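Local structure of protein FimX (Pseudomonas aeruginosa PAO1, 3HV8) at residues N31-L35 with W86-S91; T105-L111 with E137-Q142; L122-G126 with G161-C167. The protein is an EAL-domain protein whose barrel-like alpha/beta fold holds a C2E molecule in a pocket. All coordinates share one frame; numbering follows the deposited sequence.

How the contacts relate
The three contacts lie in one EAL domain: one within the sheet, one between sheet and helix, one between helices. Contact 2 is the deepest. It pairs two parallel strands by backbone hydrogen bonds, and its far end meets C2E. Contacts 1 and 3 are partly buried and sit nearer the surface. Contact 1 lays helix 80-96 against strand 33-42 through a tryptophan, with one polar bond, to exposed N31. Contact 3 joins helices 121-132 and 152-164 mainly through leucine methyls, which also rest on the backbone of G161 and G126, with no hydrogen bond across it. Helix 80-96 links all three: V87 and S91 pack on strand 105-110, and I88 touches W124 and L125. F141 of contact 2 packs against L125 and L162.

Contact 1 of 3, residues N31-L35 with W86-S91; sequences NSFRL and WVILNS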
loop_
_atom_site.group_PDB
_atom_site.type_symbol
_atom_site.label_atom_id
_atom_site.label_comp_id
_atom_site.label_asym_id
_atom_site.label_seq_id
_atom_site.Cartn_x
_atom_site.Cartn_y
_atom_site.Cartn_z
ATOM N N ASN A 31 -19.288 6.069 9.523
ATOM C CA ASN A 31 -18.777 4.874 8.830
ATOM C C ASN A 31 -19.201 4.801 7.366
ATOM O O ASN A 31 -19.414 3.718 6.835
ATOM C CB ASN A 31 -19.202 3.561 9.522
ATOM C CG ASN A 31 -18.364 3.238 10.739
ATOM O OD1 ASN A 31 -17.211 3.635 10.841
ATOM N ND2 ASN A 31 -18.954 2.508 11.680
ATOM N N SER A 32 -19.308 5.961 6.712
ATOM C CA SER A 32 -19.740 5.979 5.320
ATOM C C SER A 32 -18.553 5.829 4.377
ATOM O O SER A 32 -18.407 6.578 3.405
ATOM C CB SER A 32 -20.539 7.234 4.990
ATOM O OG SER A 32 -21.314 7.012 3.822
ATOM N N PHE A 33 -17.718 4.854 4.700
ATOM C CA PHE A 33 -16.601 4.412 3.862
ATOM C C PHE A 33 -16.648 2.896 3.799
ATOM O O PHE A 33 -17.261 2.231 4.653
ATOM C CB PHE A 33 -15.244 4.821 4.449
ATOM C CG PHE A 33 -14.985 6.301 4.445
ATOM C CD1 PHE A 33 -14.441 6.922 3.327
ATOM C CD2 PHE A 33 -15.265 7.076 5.566
ATOM C CE1 PHE A 33 -14.186 8.271 3.326
ATOM C CE2 PHE A 33 -15.011 8.434 5.566
ATOM C CZ PHE A 33 -14.461 9.038 4.433
ATOM N N ARG A 34 -15.976 2.327 2.810
ATOM C CA ARG A 34 -15.875 0.886 2.716
ATOM C C ARG A 34 -14.432 0.522 2.377
ATOM O O ARG A 34 -13.809 1.170 1.531
ATOM C CB ARG A 34 -16.811 0.372 1.636
ATOM C CG ARG A 34 -16.676 -1.114 1.344
ATOM C CD ARG A 34 -17.756 -1.575 0.377
ATOM N NE ARG A 34 -19.088 -1.352 0.934
ATOM C CZ ARG A 34 -20.181 -1.145 0.208
ATOM N NH1 ARG A 34 -21.345 -0.952 0.815
ATOM N NH2 ARG A 34 -20.114 -1.129 -1.117
ATOM N N LEU A 35 -13.901 -0.505 3.032
ATOM C CA LEU A 35 -12.602 -1.057 2.653
ATOM C C LEU A 35 -12.768 -2.199 1.658
ATOM O O LEU A 35 -13.599 -3.104 1.851
ATOM C CB LEU A 35 -11.850 -1.560 3.880
ATOM C CG LEU A 35 -11.571 -0.513 4.953
ATOM C CD1 LEU A 35 -10.777 -1.092 6.105
ATOM C CD2 LEU A 35 -10.851 0.692 4.350
ATOM N N TRP A 86 -9.159 6.372 10.207
ATOM C CA TRP A 86 -10.345 5.531 9.998
ATOM C C TRP A 86 -9.930 4.232 9.300
ATOM O O TRP A 86 -10.331 3.137 9.696
ATOM C CB TRP A 86 -11.410 6.272 9.162
ATOM C CG TRP A 86 -12.715 5.554 9.114
ATOM C CD1 TRP A 86 -13.801 5.780 9.933
ATOM C CD2 TRP A 86 -13.095 4.491 8.235
ATOM N NE1 TRP A 86 -14.814 4.923 9.610
ATOM C CE2 TRP A 86 -14.413 4.107 8.586
ATOM C CE3 TRP A 86 -12.448 3.804 7.198
ATOM C CZ2 TRP A 86 -15.101 3.083 7.925
ATOM C CZ3 TRP A 86 -13.131 2.785 6.541
ATOM C CH2 TRP A 86 -14.444 2.430 6.914
ATOM N N VAL A 87 -9.104 4.349 8.265
ATOM C CA VAL A 87 -8.676 3.177 7.527
ATOM C C VAL A 87 -7.852 2.253 8.401
ATOM O O VAL A 87 -8.081 1.049 8.420
ATOM C CB VAL A 87 -7.862 3.577 6.280
ATOM C CG1 VAL A 87 -7.218 2.335 5.643
ATOM C CG2 VAL A 87 -8.750 4.331 5.264
ATOM N N ILE A 88 -6.900 2.830 9.135
ATOM C CA ILE A 88 -6.008 2.042 9.977
ATOM C C ILE A 88 -6.793 1.378 11.099
ATOM O O ILE A 88 -6.603 0.203 11.375
ATOM C CB ILE A 88 -4.892 2.902 10.570
ATOM C CG1 ILE A 88 -3.993 3.447 9.445
ATOM C CG2 ILE A 88 -4.057 2.106 11.582
ATOM C CD1 ILE A 88 -3.089 4.588 9.893
ATOM N N LEU A 89 -7.676 2.125 11.746
ATOM C CA LEU A 89 -8.457 1.562 12.842
ATOM C C LEU A 89 -9.271 0.363 12.375
ATOM O O LEU A 89 -9.336 -0.686 13.043
ATOM C CB LEU A 89 -9.377 2.635 13.417
ATOM C CG LEU A 89 -10.099 2.239 14.688
ATOM C CD1 LEU A 89 -9.074 2.142 15.810
ATOM C CD2 LEU A 89 -11.175 3.261 15.012
ATOM N N ASN A 90 -9.897 0.499 11.217
ATOM C CA ASN A 90 -10.726 -0.562 10.681
ATOM C C ASN A 90 -9.928 -1.722 10.113
ATOM O O ASN A 90 -10.342 -2.871 10.199
ATOM C CB ASN A 90 -11.729 0.006 9.690
ATOM C CG ASN A 90 -12.854 0.706 10.393
ATOM O OD1 ASN A 90 -12.889 1.944 10.485
ATOM N ND2 ASN A 90 -13.738 -0.082 10.979
ATOM N N SER A 91 -8.760 -1.425 9.567
ATOM C CA SER A 91 -7.888 -2.489 9.096
ATOM C C SER A 91 -7.460 -3.349 10.271
ATOM O O SER A 91 -7.498 -4.586 10.189
ATOM C CB SER A 91 -6.663 -1.899 8.407
ATOM O OG SER A 91 -7.057 -1.320 7.175
#
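Strand 33-35 and helix 86-91 run at 50° to each other, their axes 9.9 Å apart at the closest, with W86 filling the gap between them. The W86 side chain leaves with CG anti to the backbone N (chi1 -170°), which lays the indole along the segment 31-35. CB of F33 sits over one face of its six-membered ring, 3.7 Å from the centroid, as a CH-pi contact. The F33 ring itself meets the indole obliquely. At the indole edge, CD2 of L35 lies 3.8 Å from CZ3 of W86. The other branch of L35, CD1, reaches CB of N90 and OG of S91. The pyrrole end is polar. NE1 of W86 donates to OD1 of N31 at 3.0 Å, and the donor lies in the carbonyl plane of the amide. The bond is bent, with 145° at the hydrogen. S91 OG turns back to V87 O at 2.9 Å, where the backbone N of S91 also donates. The serine can therefore pack against a leucine methyl with its hydroxyl satisfied. V87 also touches C2E. The contact is mostly apolar. Its one cross-segment hydrogen bond, with F33 on a face and L35 at the edge, would limit the rotation of the indole.

Contact 2 of 3, residues T105-L111 with E137-Q142; sequences TKLFVHL and ESLVFQ. With C2E (9,9'-[(2R,3R,3aS,5S,7aR,9R,10R,10aS,12S,14aR)-3,5,10,12-tetrahydroxy-5,12-dioxidooctahydro-2H,7H-difuro[3,2-d:3',2'-j][1,3,7,9,2,8]tetraoxadiphosphacyclododecine-2,9-diyl]bis(2-amino-1,9-dihydro-6H-purin-6-one)), chain B.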
loop_
_atom_site.group_PDB
_atom_site.type_symbol
_atom_site.label_atom_id
_atom_site.label_comp_id
_atom_site.label_asym_id
_atom_site.label_seq_id
_atom_site.Cartn_x
_atom_site.Cartn_y
_atom_site.Cartn_z
ATOM N N THR A 105 -2.838 -13.542 7.896
ATOM C CA THR A 105 -3.162 -12.358 7.109
ATOM C C THR A 105 -2.226 -11.200 7.418
ATOM O O THR A 105 -1.928 -10.926 8.576
ATOM C CB THR A 105 -4.601 -11.870 7.396
ATOM O OG1 THR A 105 -5.504 -12.984 7.426
ATOM C CG2 THR A 105 -5.060 -10.870 6.337
ATOM N N LYS A 106 -1.785 -10.517 6.368
ATOM C CA LYS A 106 -1.029 -9.277 6.502
ATOM C C LYS A 106 -1.708 -8.250 5.606
ATOM O O LYS A 106 -2.088 -8.573 4.479
ATOM C CB LYS A 106 0.412 -9.524 6.060
ATOM C CG LYS A 106 1.327 -8.338 6.169
ATOM C CD LYS A 106 2.770 -8.718 5.828
ATOM C CE LYS A 106 3.381 -9.617 6.888
ATOM N NZ LYS A 106 4.883 -9.603 6.825
ATOM N N LEU A 107 -1.877 -7.026 6.096
ATOM C CA LEU A 107 -2.535 -5.971 5.313
ATOM C C LEU A 107 -1.570 -4.852 4.970
ATOM O O LEU A 107 -0.822 -4.386 5.835
ATOM C CB LEU A 107 -3.724 -5.385 6.069
ATOM C CG LEU A 107 -4.910 -6.315 6.322
ATOM C CD1 LEU A 107 -6.023 -5.535 7.022
ATOM C CD2 LEU A 107 -5.409 -6.935 5.000
ATOM N N PHE A 108 -1.604 -4.437 3.707
ATOM C CA PHE A 108 -0.849 -3.292 3.206
ATOM C C PHE A 108 -1.774 -2.088 3.203
ATOM O O PHE A 108 -2.826 -2.106 2.536
ATOM C CB PHE A 108 -0.350 -3.567 1.780
ATOM C CG PHE A 108 0.785 -4.562 1.707
ATOM C CD1 PHE A 108 2.054 -4.143 1.313
ATOM C CD2 PHE A 108 0.588 -5.894 2.015
ATOM C CE1 PHE A 108 3.108 -5.045 1.234
ATOM C CE2 PHE A 108 1.639 -6.798 1.945
ATOM C CZ PHE A 108 2.904 -6.366 1.548
ATOM N N VAL A 109 -1.415 -1.058 3.971
ATOM C CA VAL A 109 -2.301 0.074 4.205
ATOM C C VAL A 109 -1.619 1.360 3.778
ATOM O O VAL A 109 -0.501 1.655 4.215
ATOM C CB VAL A 109 -2.676 0.159 5.706
ATOM C CG1 VAL A 109 -3.501 1.418 6.001
ATOM C CG2 VAL A 109 -3.404 -1.105 6.147
ATOM N N HIS A 110 -2.285 2.140 2.935
ATOM C CA HIS A 110 -1.751 3.402 2.446
ATOM C C HIS A 110 -1.707 4.477 3.523
ATOM O O HIS A 110 -2.588 4.540 4.399
ATOM C CB HIS A 110 -2.630 3.929 1.313
ATOM C CG HIS A 110 -2.519 3.158 0.038
ATOM N ND1 HIS A 110 -1.436 3.275 -0.810
ATOM C CD2 HIS A 110 -3.362 2.278 -0.548
ATOM C CE1 HIS A 110 -1.623 2.498 -1.862
ATOM N NE2 HIS A 110 -2.781 1.878 -1.725
ATOM N N LEU A 111 -0.686 5.330 3.444
ATOM C CA LEU A 111 -0.633 6.562 4.228
ATOM C C LEU A 111 -0.572 7.765 3.296
ATOM O O LEU A 111 0.231 7.790 2.346
ATOM C CB LEU A 111 0.593 6.573 5.139
ATOM C CG LEU A 111 0.579 5.533 6.249
ATOM C CD1 LEU A 111 1.889 5.642 7.039
ATOM C CD2 LEU A 111 -0.647 5.669 7.175
ATOM N N GLU A 137 4.299 -7.865 12.920
ATOM C CA GLU A 137 4.266 -8.083 11.473
ATOM C C GLU A 137 2.865 -8.432 10.967
ATOM O O GLU A 137 2.673 -9.445 10.288
ATOM C CB GLU A 137 5.244 -9.184 11.050
ATOM C CG GLU A 137 6.386 -9.452 12.015
ATOM C CD GLU A 137 7.230 -8.227 12.296
ATOM O OE1 GLU A 137 7.737 -8.117 13.433
ATOM O OE2 GLU A 137 7.386 -7.378 11.391
ATOM N N SER A 138 1.877 -7.610 11.302
ATOM C CA SER A 138 0.536 -7.798 10.760
ATOM C C SER A 138 0.229 -6.723 9.729
ATOM O O SER A 138 -0.516 -6.961 8.780
ATOM C CB SER A 138 -0.509 -7.727 11.871
ATOM O OG SER A 138 -0.503 -8.904 12.656
ATOM N N LEU A 139 0.797 -5.542 9.938
ATOM C CA LEU A 139 0.546 -4.384 9.091
ATOM C C LEU A 139 1.790 -3.948 8.335
ATOM O O LEU A 139 2.884 -3.887 8.904
ATOM C CB LEU A 139 0.102 -3.199 9.945
ATOM C CG LEU A 139 -1.379 -2.829 10.053
ATOM C CD1 LEU A 139 -2.306 -4.001 9.770
ATOM C CD2 LEU A 139 -1.679 -2.178 11.412
ATOM N N VAL A 140 1.606 -3.604 7.066
ATOM C CA VAL A 140 2.641 -2.985 6.256
ATOM C C VAL A 140 2.119 -1.646 5.775
ATOM O O VAL A 140 1.089 -1.600 5.080
ATOM C CB VAL A 140 2.952 -3.834 4.991
ATOM C CG1 VAL A 140 4.141 -3.231 4.261
ATOM C CG2 VAL A 140 3.193 -5.309 5.346
ATOM N N PHE A 141 2.797 -0.560 6.124
ATOM C CA PHE A 141 2.358 0.777 5.699
ATOM C C PHE A 141 3.010 1.186 4.395
ATOM O O PHE A 141 4.232 1.050 4.235
ATOM C CB PHE A 141 2.621 1.804 6.802
ATOM C CG PHE A 141 1.738 1.603 7.983
ATOM C CD1 PHE A 141 0.450 2.106 7.974
ATOM C CD2 PHE A 141 2.149 0.819 9.049
ATOM C CE1 PHE A 141 -0.410 1.876 9.041
ATOM C CE2 PHE A 141 1.307 0.596 10.122
ATOM C CZ PHE A 141 0.020 1.123 10.115
ATOM N N GLN A 142 2.185 1.622 3.445
ATOM C CA GLN A 142 2.666 1.987 2.126
ATOM C C GLN A 142 2.738 3.486 1.997
ATOM O O GLN A 142 1.794 4.203 2.348
ATOM C CB GLN A 142 1.728 1.450 1.042
ATOM C CG GLN A 142 1.468 -0.023 1.139
ATOM C CD GLN A 142 0.653 -0.551 -0.024
ATOM O OE1 GLN A 142 1.135 -1.375 -0.800
ATOM N NE2 GLN A 142 -0.584 -0.078 -0.151
HETATM P P1 C2E B . -2.415 3.010 -6.075
HETATM O O2P C2E B . -0.896 2.567 -5.847
HETATM O O1P C2E B . -2.498 3.507 -7.464
HETATM O "O5'" C2E B . -3.467 1.813 -6.037
HETATM C "C5'" C2E B . -3.608 1.015 -7.228
HETATM C "C4'" C2E B . -4.788 1.443 -8.126
HETATM O "O4'" C2E B . -4.873 0.527 -9.244
HETATM C "C3'" C2E B . -6.044 1.197 -7.301
HETATM O "O3'" C2E B . -7.010 2.218 -7.591
HETATM C "C2'" C2E B . -6.511 -0.216 -7.726
HETATM O "O2'" C2E B . -7.910 -0.406 -7.625
HETATM C "C1'" C2E B . -6.073 -0.232 -9.190
HETATM N N9 C2E B . -5.812 -1.555 -9.737
HETATM C C8 C2E B . -5.593 -2.718 -9.037
HETATM N N7 C2E B . -5.217 -3.665 -9.866
HETATM C C5 C2E B . -5.200 -3.154 -11.133
HETATM C C6 C2E B . -4.891 -3.700 -12.399
HETATM O O6 C2E B . -4.500 -4.858 -12.553
HETATM N N1 C2E B . -5.012 -2.880 -13.453
HETATM C C2 C2E B . -5.413 -1.586 -13.320
HETATM N N2 C2E B . -5.507 -0.809 -14.445
HETATM N N3 C2E B . -5.702 -1.067 -12.150
HETATM C C4 C2E B . -5.596 -1.820 -11.054
HETATM P P11 C2E B . -7.770 2.880 -6.337
HETATM O O21 C2E B . -8.821 3.904 -6.905
HETATM O O11 C2E B . -8.317 1.843 -5.439
HETATM O O5A C2E B . -6.625 3.627 -5.532
HETATM C C5A C2E B . -5.918 4.701 -6.167
HETATM C C4A C2E B . -4.984 5.390 -5.175
HETATM O O4A C2E B . -5.759 5.937 -4.098
HETATM C C3A C2E B . -3.973 4.462 -4.499
HETATM O O3A C2E B . -2.776 4.309 -5.253
HETATM C C2A C2E B . -3.631 5.279 -3.251
HETATM O O2A C2E B . -2.752 6.366 -3.590
HETATM C C1A C2E B . -4.986 5.913 -2.916
HETATM N N91 C2E B . -5.662 5.081 -1.928
HETATM C C81 C2E B . -6.507 4.027 -2.134
HETATM N N71 C2E B . -6.889 3.570 -0.973
HETATM C C51 C2E B . -6.370 4.347 0.025
HETATM C C61 C2E B . -6.453 4.376 1.432
HETATM O O61 C2E B . -7.031 3.506 2.095
HETATM N N11 C2E B . -5.762 5.372 2.046
HETATM C C21 C2E B . -5.030 6.306 1.364
HETATM N N21 C2E B . -4.330 7.248 2.063
HETATM N N31 C2E B . -4.921 6.278 0.062
HETATM C C41 C2E B . -5.590 5.329 -0.603
HETATM O O HOH W 1 1.031 -11.943 10.034
HETATM O O HOH W 2 0.746 4.742 -0.826
#
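F108 and V140 lie side by side on one face of the parallel strand pair 105-110 and 139-142, pointing the same way. CB of V140 sits over the F108 ring, 3.9 Å from its centroid, as a CH-pi contact. CG2 of V140 turns to K106 and meets its CD at 3.5 Å, a tight carbon pair. Beyond this the K106 chain bends at chi3 (-69°), CE passes 3.5 Å from O of E137, and NZ bonds to Q168. Q142 crosses F108 at about a right angle. In the conformer described here its amide is steeply turned against that ring, and OE1 comes obliquely to CD1 of F108, 3.6 Å away. The other end of the amide, NE2, lies above the centre of the H110 ring. The opposite face of H110 is covered by C2A of C2E. A water sits in the ring plane, 2.6 Å from ND1 of H110. E52 accepts from NE2 of Q142, and more weakly from NE2 of H110. L107, V109, L139 and F141 point to the other face of the sheet. CB of L107 meets CD1 of L139. Next to this pair of strands, CD2 of L111 reaches CD1 of F141 at 3.8 Å. The backbones are joined by a ladder of five hydrogen bonds, from L107 N to S138 O at 3.0 Å through to L111 N to Q142 O at 2.9 Å. This is the parallel pairing of an alpha/beta barrel, and the strands lead into the pocket at their C-terminal ends. Carbon contacts dominate the middle, and H110 and Q142 bring polar groups to the ligand end. In this conformer Q142, bonded to E52, backs the H110 ring on the face away from C2E and may limit its movement.

Contact 3 of 3, residues L122-G126 with G161-C167; sequences LPWLG and GLATLHC
L122 opens a helix-helix contact on the outside of the EAL domain's alpha/beta barrel. Helix 121-132 meets the C-terminal end of helix 152-164 here. Both helices cover the strand 139-144 that lies between them in the chain. In the conformer described, the L122 side chain has CG anti to its carbonyl carbon (chi1 -74°), and this carries both methyls toward the second helix. CD1 lies 3.9 Å from CA of G161. CD2 rests on the backbone just beyond, 3.8 Å from C of G161. G161 has no side chain, so the leucine in this conformer can lie directly on the main chain. CD2 of L122 also faces the methyls CD2 of L162 and CD1 of L165.

L125 comes one turn further on. Its CG is anti to the backbone N (chi1 177°), a different position from that of L122. The L125 and L162 side chains cross at about a right angle, meeting through their CD2 atoms. These two CD2 atoms of L125 and L162 are 3.5 Å apart, closer than usual for carbons. The same methyl of L125 also has CD1 of L165 and, more distantly, SG of C167 as neighbours. On the sheet side, F141 of strand 139-144 touches L125, L162 and C167, so the leucines join the helices to the sheet as well as to each other.

G126 ends the segment and offers only backbone. L165 spreads over it, with CD1 near the N of G126. L165 stands where helix 152-164 ends in a Schellman motif. H166, with positive phi, is its C-prime residue, and C167 N bonds back to L162 O at 2.9 Å. The last cross-contact is the other L165 methyl, CD2, lying 3.8 Å from CA of G126.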
loop_
_atom_site.group_PDB
_atom_site.type_symbol
_atom_site.label_atom_id
_atom_site.label_comp_id
_atom_site.label_asym_id
_atom_site.label_seq_id
_atom_site.Cartn_x
_atom_site.Cartn_y
_atom_site.Cartn_z
ATOM N N LEU A 122 2.448 7.998 15.248
ATOM C CA LEU A 122 3.135 6.907 15.936
ATOM C C LEU A 122 2.603 6.646 17.350
ATOM O O LEU A 122 2.274 5.507 17.680
ATOM C CB LEU A 122 4.653 7.132 15.955
ATOM C CG LEU A 122 5.410 6.901 14.646
ATOM C CD1 LEU A 122 6.851 7.356 14.805
ATOM C CD2 LEU A 122 5.344 5.441 14.239
ATOM N N PRO A 123 2.515 7.696 18.193
ATOM C CA PRO A 123 1.957 7.479 19.531
ATOM C C PRO A 123 0.563 6.852 19.463
ATOM O O PRO A 123 0.272 5.923 20.212
ATOM C CB PRO A 123 1.877 8.897 20.117
ATOM C CG PRO A 123 2.910 9.668 19.400
ATOM C CD PRO A 123 2.937 9.093 17.995
ATOM N N TRP A 124 -0.287 7.339 18.561
ATOM C CA TRP A 124 -1.634 6.796 18.442
ATOM C C TRP A 124 -1.630 5.350 17.948
ATOM O O TRP A 124 -2.366 4.509 18.447
ATOM C CB TRP A 124 -2.484 7.669 17.513
ATOM C CG TRP A 124 -3.814 7.044 17.168
ATOM C CD1 TRP A 124 -4.967 7.120 17.896
ATOM C CD2 TRP A 124 -4.127 6.247 16.008
ATOM N NE1 TRP A 124 -5.971 6.421 17.269
ATOM C CE2 TRP A 124 -5.485 5.876 16.110
ATOM C CE3 TRP A 124 -3.387 5.808 14.901
ATOM C CZ2 TRP A 124 -6.126 5.089 15.149
ATOM C CZ3 TRP A 124 -4.021 5.027 13.948
ATOM C CH2 TRP A 124 -5.375 4.670 14.076
ATOM N N LEU A 125 -0.795 5.069 16.947
ATOM C CA LEU A 125 -0.759 3.730 16.379
ATOM C C LEU A 125 -0.331 2.718 17.440
ATOM O O LEU A 125 -0.886 1.632 17.521
ATOM C CB LEU A 125 0.184 3.686 15.170
ATOM C CG LEU A 125 0.409 2.349 14.467
ATOM C CD1 LEU A 125 -0.887 1.777 13.927
ATOM C CD2 LEU A 125 1.425 2.543 13.342
ATOM N N GLY A 126 0.638 3.118 18.256
ATOM C CA GLY A 126 1.109 2.285 19.346
ATOM C C GLY A 126 -0.032 1.847 20.244
ATOM O O GLY A 126 -0.174 0.662 20.557
ATOM N N GLY A 161 10.149 4.521 13.378
ATOM C CA GLY A 161 9.176 4.306 14.434
ATOM C C GLY A 161 8.283 3.092 14.213
ATOM O O GLY A 161 7.920 2.382 15.156
ATOM N N LEU A 162 7.902 2.847 12.959
ATOM C CA LEU A 162 7.123 1.663 12.645
ATOM C C LEU A 162 7.893 0.393 12.987
ATOM O O LEU A 162 7.312 -0.576 13.464
ATOM C CB LEU A 162 6.727 1.654 11.158
ATOM C CG LEU A 162 5.707 2.717 10.765
ATOM C CD1 LEU A 162 5.538 2.743 9.242
ATOM C CD2 LEU A 162 4.368 2.470 11.460
ATOM N N ALA A 163 9.198 0.410 12.737
ATOM C CA ALA A 163 10.030 -0.755 13.029
ATOM C C ALA A 163 10.024 -1.026 14.530
ATOM O O ALA A 163 9.941 -2.172 14.964
ATOM C CB ALA A 163 11.452 -0.556 12.507
ATOM N N THR A 164 10.096 0.044 15.313
ATOM C CA THR A 164 10.053 -0.082 16.764
ATOM C C THR A 164 8.747 -0.751 17.206
ATOM O O THR A 164 8.749 -1.569 18.122
ATOM C CB THR A 164 10.257 1.290 17.444
ATOM O OG1 THR A 164 11.546 1.807 17.091
ATOM C CG2 THR A 164 10.163 1.171 18.963
ATOM N N LEU A 165 7.640 -0.422 16.530
ATOM C CA LEU A 165 6.326 -1.009 16.800
ATOM C C LEU A 165 6.061 -2.350 16.094
ATOM O O LEU A 165 4.921 -2.838 16.099
ATOM C CB LEU A 165 5.213 -0.039 16.378
ATOM C CG LEU A 165 5.026 1.262 17.144
ATOM C CD1 LEU A 165 3.996 2.172 16.477
ATOM C CD2 LEU A 165 4.607 0.962 18.570
ATOM N N HIS A 166 7.087 -2.929 15.474
ATOM C CA HIS A 166 6.956 -4.219 14.781
ATOM C C HIS A 166 5.906 -4.201 13.664
ATOM O O HIS A 166 5.179 -5.174 13.431
ATOM C CB HIS A 166 6.686 -5.345 15.778
ATOM C CG HIS A 166 7.557 -5.282 16.990
ATOM N ND1 HIS A 166 7.056 -5.081 18.258
ATOM C CD2 HIS A 166 8.902 -5.355 17.122
ATOM C CE1 HIS A 166 8.055 -5.051 19.121
ATOM N NE2 HIS A 166 9.186 -5.214 18.457
ATOM N N CYS A 167 5.813 -3.058 13.006
ATOM C CA CYS A 167 5.101 -2.974 11.749
ATOM C C CYS A 167 6.139 -2.948 10.657
ATOM O O CYS A 167 7.326 -2.724 10.914
ATOM C CB CYS A 167 4.249 -1.710 11.682
ATOM S SG CYS A 167 2.949 -1.656 12.929
#